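Local coordinates for hypothetical protein (Nostoc punctiforme, PDB 2O62) that is of unknown function but belongs to the DUF3598 family and pairs two calycin-like beta domains in one chain, at residues T222-V227 / Q231-E236. Residues are numbered along the deposited sequence; the frame is centred on the assembly and turned at random. Where two conformers were deposited one is given.
Sequences TSPLKV and QPLFLE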
ATOM      1  N   THR A 222      -6.398  -4.074   1.467  1.00 21.87           N
ATOM      2  CA  THR A 222      -7.153  -4.529   2.644  1.00 22.13           C
ATOM      3  C   THR A 222      -7.713  -3.293   3.358  1.00 22.70           C
ATOM      4  O   THR A 222      -6.965  -2.386   3.702  1.00 24.39           O
ATOM      5  CB  THR A 222      -6.270  -5.424   3.574  1.00 22.92           C
ATOM      6  OG1 THR A 222      -5.869  -6.579   2.831  1.00 23.80           O
ATOM      7  CG2 THR A 222      -7.022  -5.869   4.810  1.00 24.46           C
ATOM      8  N   SER A 223      -9.030  -3.264   3.510  1.00 22.31           N
ATOM      9  CA  SER A 223      -9.785  -2.110   3.957  1.00 22.71           C
ATOM     10  C   SER A 223     -10.656  -2.456   5.154  1.00 22.64           C
ATOM     11  O   SER A 223     -11.369  -3.463   5.106  1.00 23.59           O
ATOM     12  CB  SER A 223     -10.733  -1.604   2.882  1.00 22.29           C
ATOM     13  OG  SER A 223      -9.998  -1.297   1.690  1.00 23.07           O
ATOM     14  N   PRO A 224     -10.665  -1.578   6.186  1.00 23.34           N
ATOM     15  CA  PRO A 224     -11.674  -1.699   7.247  1.00 23.55           C
ATOM     16  C   PRO A 224     -13.097  -1.807   6.672  1.00 22.77           C
ATOM     17  O   PRO A 224     -13.411  -1.136   5.716  1.00 23.02           O
ATOM     18  CB  PRO A 224     -11.499  -0.388   8.040  1.00 24.11           C
ATOM     19  CG  PRO A 224     -10.130   0.105   7.705  1.00 25.53           C
ATOM     20  CD  PRO A 224      -9.776  -0.417   6.388  1.00 23.83           C
ATOM     21  N   LEU A 225     -13.949  -2.671   7.215  1.00 23.25           N
ATOM     22  CA  LEU A 225     -15.333  -2.697   6.765  1.00 23.03           C
ATOM     23  C   LEU A 225     -16.045  -1.374   7.080  1.00 23.00           C
ATOM     24  O   LEU A 225     -16.942  -0.961   6.355  1.00 22.10           O
ATOM     25  CB  LEU A 225     -16.097  -3.866   7.397  1.00 22.74           C
ATOM     26  CG  LEU A 225     -15.594  -5.239   6.912  1.00 24.49           C
ATOM     27  CD1 LEU A 225     -16.251  -6.393   7.698  1.00 24.04           C
ATOM     28  CD2 LEU A 225     -15.787  -5.399   5.394  1.00 25.27           C
ATOM     29  N   LYS A 226     -15.677  -0.747   8.190  1.00 24.25           N
ATOM     30  CA  LYS A 226     -16.217   0.568   8.536  1.00 25.69           C
ATOM     31  C   LYS A 226     -15.255   1.221   9.454  1.00 24.53           C
ATOM     32  O   LYS A 226     -14.859   0.627  10.450  1.00 24.88           O
ATOM     33  CB  LYS A 226     -17.563   0.507   9.244  1.00 26.69           C
ATOM     34  CG  LYS A 226     -18.227   1.937   9.445  1.00 27.32           C
ATOM     35  CD  LYS A 226     -19.658   1.893   9.920  1.00 29.68           C
ATOM     36  CE  LYS A 226     -20.441   3.217   9.666  1.00 32.58           C
ATOM     37  NZ  LYS A 226     -19.781   4.372  10.292  1.00 34.88           N
ATOM     38  N   VAL A 227     -14.881   2.439   9.129  1.00 23.92           N
ATOM     39  CA  VAL A 227     -14.098   3.242  10.028  1.00 24.82           C
ATOM     40  C   VAL A 227     -14.977   3.663  11.203  1.00 25.74           C
ATOM     41  O   VAL A 227     -15.983   4.326  11.010  1.00 24.93           O
ATOM     42  CB  VAL A 227     -13.533   4.461   9.293  1.00 24.38           C
ATOM     43  CG1 VAL A 227     -12.790   5.352  10.244  1.00 25.90           C
ATOM     44  CG2 VAL A 227     -12.657   4.014   8.194  1.00 26.20           C
ATOM     45  N   GLN A 231     -11.520   3.565  17.492  1.00 22.99           N
ATOM     46  CA  GLN A 231     -10.851   2.314  17.168  1.00 23.67           C
ATOM     47  C   GLN A 231      -9.577   2.622  16.385  1.00 23.34           C
ATOM     48  O   GLN A 231      -9.519   3.586  15.586  1.00 22.29           O
ATOM     49  CB  GLN A 231     -11.786   1.403  16.362  1.00 23.84           C
ATOM     50  CG  GLN A 231     -13.102   1.084  17.033  1.00 26.06           C
ATOM     51  CD  GLN A 231     -12.947   0.121  18.215  1.00 28.61           C
ATOM     52  OE1 GLN A 231     -11.938  -0.583  18.297  1.00 29.97           O
ATOM     53  NE2 GLN A 231     -13.942   0.092  19.137  1.00 27.09           N
ATOM     54  N   PRO A 232      -8.530   1.806  16.581  1.00 23.14           N
ATOM     55  CA  PRO A 232      -7.333   1.990  15.747  1.00 23.38           C
ATOM     56  C   PRO A 232      -7.656   1.565  14.314  1.00 23.83           C
ATOM     57  O   PRO A 232      -8.593   0.763  14.105  1.00 23.25           O
ATOM     58  CB  PRO A 232      -6.304   1.074  16.391  1.00 23.39           C
ATOM     59  CG  PRO A 232      -7.109   0.024  17.033  1.00 23.08           C
ATOM     60  CD  PRO A 232      -8.386   0.665  17.509  1.00 23.64           C
ATOM     61  N   LEU A 233      -6.933   2.145  13.365  1.00 24.16           N
ATOM     62  CA  LEU A 233      -7.153   1.958  11.951  1.00 24.18           C
ATOM     63  C   LEU A 233      -5.857   1.623  11.253  1.00 23.22           C
ATOM     64  O   LEU A 233      -4.778   2.125  11.595  1.00 21.91           O
ATOM     65  CB  LEU A 233      -7.741   3.221  11.344  1.00 24.62           C
ATOM     66  CG  LEU A 233      -9.135   3.603  11.837  1.00 28.05           C
ATOM     67  CD1 LEU A 233      -9.483   5.050  11.502  1.00 30.68           C
ATOM     68  CD2 LEU A 233     -10.154   2.684  11.198  1.00 30.41           C
ATOM     69  N   PHE A 234      -5.982   0.791  10.233  1.00 23.10           N
ATOM     70  CA  PHE A 234      -4.841   0.237   9.495  1.00 23.69           C
ATOM     71  C   PHE A 234      -5.209   0.273   8.004  1.00 24.07           C
ATOM     72  O   PHE A 234      -6.218  -0.285   7.603  1.00 25.91           O
ATOM     73  CB  PHE A 234      -4.555  -1.200   9.941  1.00 24.73           C
ATOM     74  CG  PHE A 234      -4.341  -1.328  11.440  1.00 26.06           C
ATOM     75  CD1 PHE A 234      -3.073  -1.178  11.983  1.00 28.28           C
ATOM     76  CD2 PHE A 234      -5.401  -1.616  12.297  1.00 28.88           C
ATOM     77  CE1 PHE A 234      -2.864  -1.275  13.348  1.00 27.69           C
ATOM     78  CE2 PHE A 234      -5.197  -1.700  13.672  1.00 28.63           C
ATOM     79  CZ  PHE A 234      -3.926  -1.535  14.198  1.00 28.80           C
ATOM     80  N   LEU A 235      -4.434   1.011   7.226  1.00 22.28           N
ATOM     81  CA  LEU A 235      -4.569   1.051   5.770  1.00 22.81           C
ATOM     82  C   LEU A 235      -3.503   0.089   5.234  1.00 22.34           C
ATOM     83  O   LEU A 235      -2.350   0.248   5.539  1.00 20.46           O
ATOM     84  CB  LEU A 235      -4.256   2.462   5.342  1.00 24.23           C
ATOM     85  CG  LEU A 235      -4.474   2.861   3.928  1.00 26.32           C
ATOM     86  CD1 LEU A 235      -5.954   2.991   3.709  1.00 29.44           C
ATOM     87  CD2 LEU A 235      -3.715   4.171   3.654  1.00 29.46           C
ATOM     88  N   GLU A 236      -3.909  -0.924   4.470  1.00 22.03           N
ATOM     89  CA  GLU A 236      -2.981  -1.979   4.036  0.50 22.39           C
ATOM     90  C   GLU A 236      -3.149  -2.234   2.545  1.00 21.89           C
ATOM     91  O   GLU A 236      -4.246  -2.130   1.971  1.00 21.96           O
ATOM     92  CB  GLU A 236      -3.101  -3.329   4.820  0.50 22.37           C
ATOM     93  CG  GLU A 236      -2.039  -4.479   4.400  0.50 22.51           C
ATOM     94  CD  GLU A 236      -2.046  -5.710   5.346  0.50 24.45           C
ATOM     95  OE1 GLU A 236      -3.041  -5.818   6.089  0.50 25.69           O
ATOM     96  OE2 GLU A 236      -1.084  -6.548   5.376  0.50 22.62           O
TER
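Thr222 and Glu236 face each other as an antiparallel hydrogen-bonded pair, their CA atoms 5.1 Å apart, where strands 222-224 and 233-236 run at 156° to one another. The bond from Thr222 N to Glu236 O is short (2.9 Å) and nearly straight (164°), although the donor sits well above the carbonyl plane. Its return partner, Glu236 N to Thr222 O, is stretched to 3.5 Å and weak. From here the chains diverge: Pro224, which has no N-H to offer, lies 7.4 Å from Phe234 between CA atoms, and its ring carbon CD rests 3.8 Å from Phe234 O.

The side chains of Thr222 and Glu236 leave the same face of the sheet and run side by side, CB to CB 4.0 Å. In the conformer described, with CG anti to the backbone N (chi1 -177°) and the chain extended beyond it, Glu236 carries OE1 alongside Thr222 CB and CG2, while OE2 forms a salt bridge with Arg248. Toward the turn, apolar contact takes over from backbone pairing. Val227 and Leu233 cross at about a right angle; CG1 of Val227, anti to its own N, meets Leu233 CD1 at 3.6 Å and also approaches CD2, which lies near Val227 CG2 as well. Pro224 CG touches the same CD2 more loosely, at 4.3 Å. Phe111 and Phe92 pack against both Pro224 and Val227, while Leu233 also touches Leu86, so this cluster joins the hairpin to the other sheet of the chain and its loops. The whole is the turn end of a beta hairpin, where the strands splay apart, between neighbouring strands 219-224 and 233-242 of a closed, antiparallel, up-and-down barrel, consistent with the calycin clan.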